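Local coordinates for protein NAGD (Escherichia coli, PDB 2C4N) that is a magnesium-dependent HAD-superfamily phosphatase that dephosphorylates ribonucleoside 5'-phosphates and probably a broad range of other phosphorylated compounds, at residues L41-S46 with T143-H148; V116-S121 with G157-G162. All coordinates share one frame; numbering follows the deposited sequence.

Contact 1: residues L41-S46 with T143-H148; sequences LTNYPS and TNPDTH. With PO4 (phosphate ion), chain D.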
loop_
_atom_site.group_PDB
_atom_site.type_symbol
_atom_site.label_atom_id
_atom_site.label_comp_id
_atom_site.label_asym_id
_atom_site.label_seq_id
_atom_site.Cartn_x
_atom_site.Cartn_y
_atom_site.Cartn_z
ATOM N N LEU A 41 9.978 -24.561 -15.600
ATOM C CA LEU A 41 9.138 -23.390 -15.422
ATOM C C LEU A 41 9.828 -22.035 -15.415
ATOM O O LEU A 41 10.936 -21.884 -14.903
ATOM C CB LEU A 41 8.365 -23.557 -14.109
ATOM C CG LEU A 41 7.359 -22.483 -13.690
ATOM C CD1 LEU A 41 6.089 -22.631 -14.516
ATOM C CD2 LEU A 41 7.049 -22.629 -12.205
ATOM N N THR A 42 9.162 -21.051 -16.008
ATOM C CA THR A 42 9.664 -19.688 -15.993
ATOM C C THR A 42 8.480 -18.742 -15.924
ATOM O O THR A 42 7.460 -18.955 -16.578
ATOM C CB THR A 42 10.522 -19.324 -17.219
ATOM O OG1 THR A 42 10.910 -17.947 -17.110
ATOM C CG2 THR A 42 9.758 -19.529 -18.520
ATOM N N ASN A 43 8.619 -17.697 -15.116
ATOM C CA ASN A 43 7.562 -16.714 -14.946
ATOM C C ASN A 43 7.462 -15.751 -16.112
ATOM O O ASN A 43 6.471 -15.030 -16.233
ATOM C CB ASN A 43 7.800 -15.924 -13.663
ATOM C CG ASN A 43 6.673 -16.077 -12.681
ATOM O OD1 ASN A 43 6.048 -17.135 -12.608
ATOM N ND2 ASN A 43 6.421 -15.034 -11.896
ATOM N N TYR A 44 8.474 -15.733 -16.976
ATOM C CA TYR A 44 8.448 -14.814 -18.098
ATOM C C TYR A 44 7.726 -15.388 -19.311
ATOM O O TYR A 44 7.854 -16.563 -19.641
ATOM C CB TYR A 44 9.875 -14.331 -18.400
ATOM C CG TYR A 44 10.403 -13.497 -17.234
ATOM C CD1 TYR A 44 11.058 -14.101 -16.156
ATOM C CD2 TYR A 44 10.160 -12.120 -17.163
ATOM C CE1 TYR A 44 11.454 -13.360 -15.041
ATOM C CE2 TYR A 44 10.553 -11.373 -16.049
ATOM C CZ TYR A 44 11.199 -11.997 -14.991
ATOM O OH TYR A 44 11.579 -11.258 -13.885
ATOM N N PRO A 45 6.916 -14.549 -19.968
ATOM C CA PRO A 45 6.106 -14.878 -21.141
ATOM C C PRO A 45 6.640 -14.635 -22.535
ATOM O O PRO A 45 5.938 -14.903 -23.502
ATOM C CB PRO A 45 4.868 -14.041 -20.906
ATOM C CG PRO A 45 5.498 -12.733 -20.421
ATOM C CD PRO A 45 6.572 -13.207 -19.456
ATOM N N SER A 46 7.862 -14.135 -22.651
ATOM C CA SER A 46 8.405 -13.805 -23.969
ATOM C C SER A 46 8.870 -14.940 -24.883
ATOM O O SER A 46 8.802 -14.806 -26.108
ATOM C CB SER A 46 9.559 -12.810 -23.816
ATOM O OG SER A 46 9.145 -11.620 -23.160
ATOM N N THR A 143 0.216 -12.060 -16.912
ATOM C CA THR A 143 1.072 -13.244 -16.891
ATOM C C THR A 143 1.935 -13.427 -15.644
ATOM O O THR A 143 2.007 -14.526 -15.101
ATOM C CB THR A 143 1.986 -13.304 -18.148
ATOM O OG1 THR A 143 2.808 -12.136 -18.216
ATOM C CG2 THR A 143 1.147 -13.403 -19.409
ATOM N N ASN A 144 2.591 -12.367 -15.180
ATOM C CA ASN A 144 3.449 -12.487 -14.001
ATOM C C ASN A 144 3.616 -11.139 -13.294
ATOM O O ASN A 144 3.633 -10.094 -13.936
ATOM C CB ASN A 144 4.817 -13.066 -14.405
ATOM C CG ASN A 144 5.544 -12.211 -15.438
ATOM O OD1 ASN A 144 5.047 -11.978 -16.542
ATOM N ND2 ASN A 144 6.736 -11.745 -15.078
ATOM N N PRO A 145 3.761 -11.155 -11.960
ATOM C CA PRO A 145 3.915 -9.939 -11.155
ATOM C C PRO A 145 5.278 -9.247 -11.155
ATOM O O PRO A 145 5.402 -8.126 -10.660
ATOM C CB PRO A 145 3.507 -10.405 -9.763
ATOM C CG PRO A 145 4.063 -11.805 -9.723
ATOM C CD PRO A 145 3.734 -12.359 -11.107
ATOM N N ASP A 146 6.295 -9.904 -11.698
ATOM C CA ASP A 146 7.637 -9.325 -11.739
ATOM C C ASP A 146 7.608 -7.906 -12.317
ATOM O O ASP A 146 7.022 -7.676 -13.378
ATOM C CB ASP A 146 8.541 -10.223 -12.577
ATOM C CG ASP A 146 8.560 -11.643 -12.070
ATOM O OD1 ASP A 146 9.422 -11.966 -11.225
ATOM O OD2 ASP A 146 7.700 -12.436 -12.504
ATOM N N THR A 147 8.249 -6.958 -11.631
ATOM C CA THR A 147 8.250 -5.570 -12.097
ATOM C C THR A 147 9.242 -5.295 -13.220
ATOM O O THR A 147 9.045 -4.380 -14.018
ATOM C CB THR A 147 8.536 -4.592 -10.931
ATOM O OG1 THR A 147 9.862 -4.809 -10.431
ATOM C CG2 THR A 147 7.538 -4.808 -9.810
ATOM N N HIS A 148 10.305 -6.088 -13.292
ATOM C CA HIS A 148 11.298 -5.894 -14.339
ATOM C C HIS A 148 12.041 -7.183 -14.667
ATOM O O HIS A 148 12.070 -8.107 -13.855
ATOM C CB HIS A 148 12.290 -4.806 -13.918
ATOM C CG HIS A 148 12.991 -5.090 -12.628
ATOM N ND1 HIS A 148 13.983 -6.040 -12.512
ATOM C CD2 HIS A 148 12.849 -4.544 -11.398
ATOM C CE1 HIS A 148 14.425 -6.063 -11.267
ATOM N NE2 HIS A 148 13.752 -5.164 -10.570
HETATM P P PO4 D . 12.283 -17.504 -13.653
HETATM O O1 PO4 D . 12.571 -18.658 -14.541
HETATM O O2 PO4 D . 10.897 -17.605 -13.138
HETATM O O3 PO4 D . 13.228 -17.500 -12.525
HETATM O O4 PO4 D . 12.440 -16.243 -14.423
#

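Contact 2: residues V116-S121 with G157-G162; sequences VGETRS and GALCAG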
loop_
_atom_site.group_PDB
_atom_site.type_symbol
_atom_site.label_atom_id
_atom_site.label_comp_id
_atom_site.label_asym_id
_atom_site.label_seq_id
_atom_site.Cartn_x
_atom_site.Cartn_y
_atom_site.Cartn_z
ATOM N N VAL A 116 -2.429 -8.760 -19.889
ATOM C CA VAL A 116 -1.156 -8.069 -19.936
ATOM C C VAL A 116 0.007 -9.030 -19.756
ATOM O O VAL A 116 0.050 -9.810 -18.801
ATOM C CB VAL A 116 -1.057 -6.975 -18.838
ATOM C CG1 VAL A 116 0.260 -6.208 -18.978
ATOM C CG2 VAL A 116 -2.244 -6.023 -18.937
ATOM N N GLY A 117 0.939 -8.980 -20.699
ATOM C CA GLY A 117 2.128 -9.811 -20.631
ATOM C C GLY A 117 3.298 -8.847 -20.662
ATOM O O GLY A 117 3.448 -8.024 -19.762
ATOM N N GLU A 118 4.119 -8.944 -21.700
ATOM C CA GLU A 118 5.255 -8.051 -21.871
ATOM C C GLU A 118 5.371 -7.618 -23.329
ATOM O O GLU A 118 5.157 -8.409 -24.251
ATOM C CB GLU A 118 6.555 -8.732 -21.429
ATOM C CG GLU A 118 7.814 -8.144 -22.064
ATOM C CD GLU A 118 8.179 -6.751 -21.563
ATOM O OE1 GLU A 118 7.275 -5.928 -21.304
ATOM O OE2 GLU A 118 9.393 -6.471 -21.446
ATOM N N THR A 119 5.690 -6.347 -23.533
ATOM C CA THR A 119 5.867 -5.831 -24.880
ATOM C C THR A 119 6.645 -4.532 -24.811
ATOM O O THR A 119 6.290 -3.627 -24.060
ATOM C CB THR A 119 4.523 -5.583 -25.595
ATOM O OG1 THR A 119 4.772 -4.928 -26.846
ATOM C CG2 THR A 119 3.599 -4.721 -24.740
ATOM N N ARG A 120 7.721 -4.452 -25.583
ATOM C CA ARG A 120 8.541 -3.253 -25.594
ATOM C C ARG A 120 7.861 -2.143 -26.374
ATOM O O ARG A 120 8.413 -1.056 -26.519
ATOM C CB ARG A 120 9.905 -3.542 -26.213
ATOM C CG ARG A 120 10.766 -4.531 -25.450
ATOM C CD ARG A 120 12.176 -4.433 -25.985
ATOM N NE ARG A 120 13.149 -5.216 -25.233
ATOM C CZ ARG A 120 14.461 -5.036 -25.324
ATOM N NH1 ARG A 120 14.944 -4.101 -26.130
ATOM N NH2 ARG A 120 15.292 -5.788 -24.618
ATOM N N SER A 121 6.669 -2.432 -26.890
ATOM C CA SER A 121 5.896 -1.455 -27.647
ATOM C C SER A 121 4.854 -0.802 -26.750
ATOM O O SER A 121 4.071 0.032 -27.202
ATOM C CB SER A 121 5.198 -2.119 -28.836
ATOM O OG SER A 121 6.136 -2.467 -29.841
ATOM N N GLY A 157 4.639 -6.730 -14.429
ATOM C CA GLY A 157 4.207 -5.987 -13.255
ATOM C C GLY A 157 4.259 -4.480 -13.428
ATOM O O GLY A 157 3.387 -3.761 -12.934
ATOM N N ALA A 158 5.286 -4.004 -14.123
ATOM C CA ALA A 158 5.453 -2.574 -14.366
ATOM C C ALA A 158 4.424 -2.053 -15.371
ATOM O O ALA A 158 3.960 -0.915 -15.268
ATOM C CB ALA A 158 6.869 -2.293 -14.866
ATOM N N LEU A 159 4.076 -2.887 -16.345
ATOM C CA LEU A 159 3.090 -2.505 -17.350
ATOM C C LEU A 159 1.704 -2.440 -16.722
ATOM O O LEU A 159 0.862 -1.640 -17.127
ATOM C CB LEU A 159 3.083 -3.503 -18.516
ATOM C CG LEU A 159 4.426 -3.787 -19.213
ATOM C CD1 LEU A 159 4.159 -4.492 -20.536
ATOM C CD2 LEU A 159 5.180 -2.498 -19.457
ATOM N N CYS A 160 1.458 -3.285 -15.728
ATOM C CA CYS A 160 0.159 -3.288 -15.057
ATOM C C CYS A 160 -0.018 -2.096 -14.125
ATOM O O CYS A 160 -1.133 -1.614 -13.923
ATOM C CB CYS A 160 -0.020 -4.578 -14.248
ATOM S SG CYS A 160 -0.277 -6.069 -15.241
ATOM N N ALA A 161 1.089 -1.620 -13.565
ATOM C CA ALA A 161 1.062 -0.514 -12.613
ATOM C C ALA A 161 0.198 0.684 -13.024
ATOM O O ALA A 161 -0.647 1.141 -12.248
ATOM C CB ALA A 161 2.493 -0.061 -12.316
ATOM N N GLY A 162 0.412 1.194 -14.235
ATOM C CA GLY A 162 -0.367 2.327 -14.705
ATOM C C GLY A 162 -1.834 1.987 -14.898
ATOM O O GLY A 162 -2.716 2.789 -14.592
#

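Contact 1: residues L41-S46 with T143-H148
N43 and D146 meet through one nearly straight hydrogen bond. N43 ND2 donates to D146 OD2 over 3.0 Å, at 167°. The bond lies close to the amide plane of N43 and uses the syn lone pair of OD2. The amide and carboxylate planes stand almost at right angles. N43 OD1 accepts from the backbone N of K176, so both ends of the amide are held. N144 ND2 donates to the same OD2 from the anti side, somewhat out of the carboxylate plane, so two amides grip one oxygen. N144 can reach back to D146 because its CG lies between the backbone N and the carbonyl carbon (chi1 59°).

The tight part is buried. There P45 CG rests on T143 OG1 at 3.5 Å. T143 OG1 in turn donates to N144 OD1, which helps fix the turn of that amide.

The looser, partly exposed side belongs to Y44 and H148. N144 ND2 lies over one face of the Y44 ring. Y44 OH donates to H148 O at 3.2 Å. At the ring edge, in plane, phosphate O4 sits 3.1 Å from Y44 CD1. An alanine in place of this tyrosine is likely to leave H148 O without this donor and open a gap beside the phosphate.

N43 N donates to phosphate O2 at 3.0 Å. As in related enzymes, T42 and N43 probably bind substrate and D146 probably sets specificity.

The contact joins the loop after strand 38-42, in the six-stranded HAD core sheet, to the loop between strand 139-142 and helix 156-167, consistent with a core-to-cap interface. P45 and T143 also pack on helix 71-80.

Contact 2: residues V116-S121 with G157-G162
V116 and L159 form the apolar centre of this contact. V116 CG1 lies 3.9 Å from L159 CB and 3.8 Å from C160 SG. This methyl is anti to the backbone N of V116 (chi1 -176°), which places it against both helix residues. L159 reaches further along the loop with its CD1 branch. L159 CD1 lies 3.5 Å from E118 OE1. It also touches G117 O and T119 N. G117 O is buried here and has no polar partner in the model.

The next shell shapes the loop. The E118 chain bends at chi2 (71°), and its carboxylate turns back so that OE1 takes a weak bond from T119 N. The side chain of E118 crosses that of L159 at about a right angle. T119 OG1 accepts from S121 N at 3.1 Å, an ST turn that curls the loop. R120 N bonds to E92. W124 of the second subunit packs on L159 and R120, and donates a weak hydrogen bond to E118 OE2.

The contact lies within the domain of the four-stranded parallel sheet. Strand 105-116, helix 124-135 and strand 139-142 form a beta-alpha-beta unit there. The loop after its first strand meets helix 156-167. V116 also packs on F140 and C160 on A142, both of strand 139-142.

How the contacts relate
Contacts 1 and 2 lie about 10 Å apart, centre to centre, and touch directly. T143 N of contact 1 probably hydrogen-bonds to V116 O of contact 2 at 2.9 Å. D146 O probably accepts from G157 N at 2.8 Å, tying the loop of D146, the probable specificity residue, to helix 156-167. Their segments alternate along the chain. Contact 1 sits nearer the catalytic centre: the Y44 side chain is about 7 Å from the magnesium ion. The phosphate held by N43 N is also hydrogen-bonded to D11 N and K176 NZ. Contact 2 lies further from the centre of the chain, with the E118 side chain about 9 Å from that of D146. Both contacts reach the second subunit.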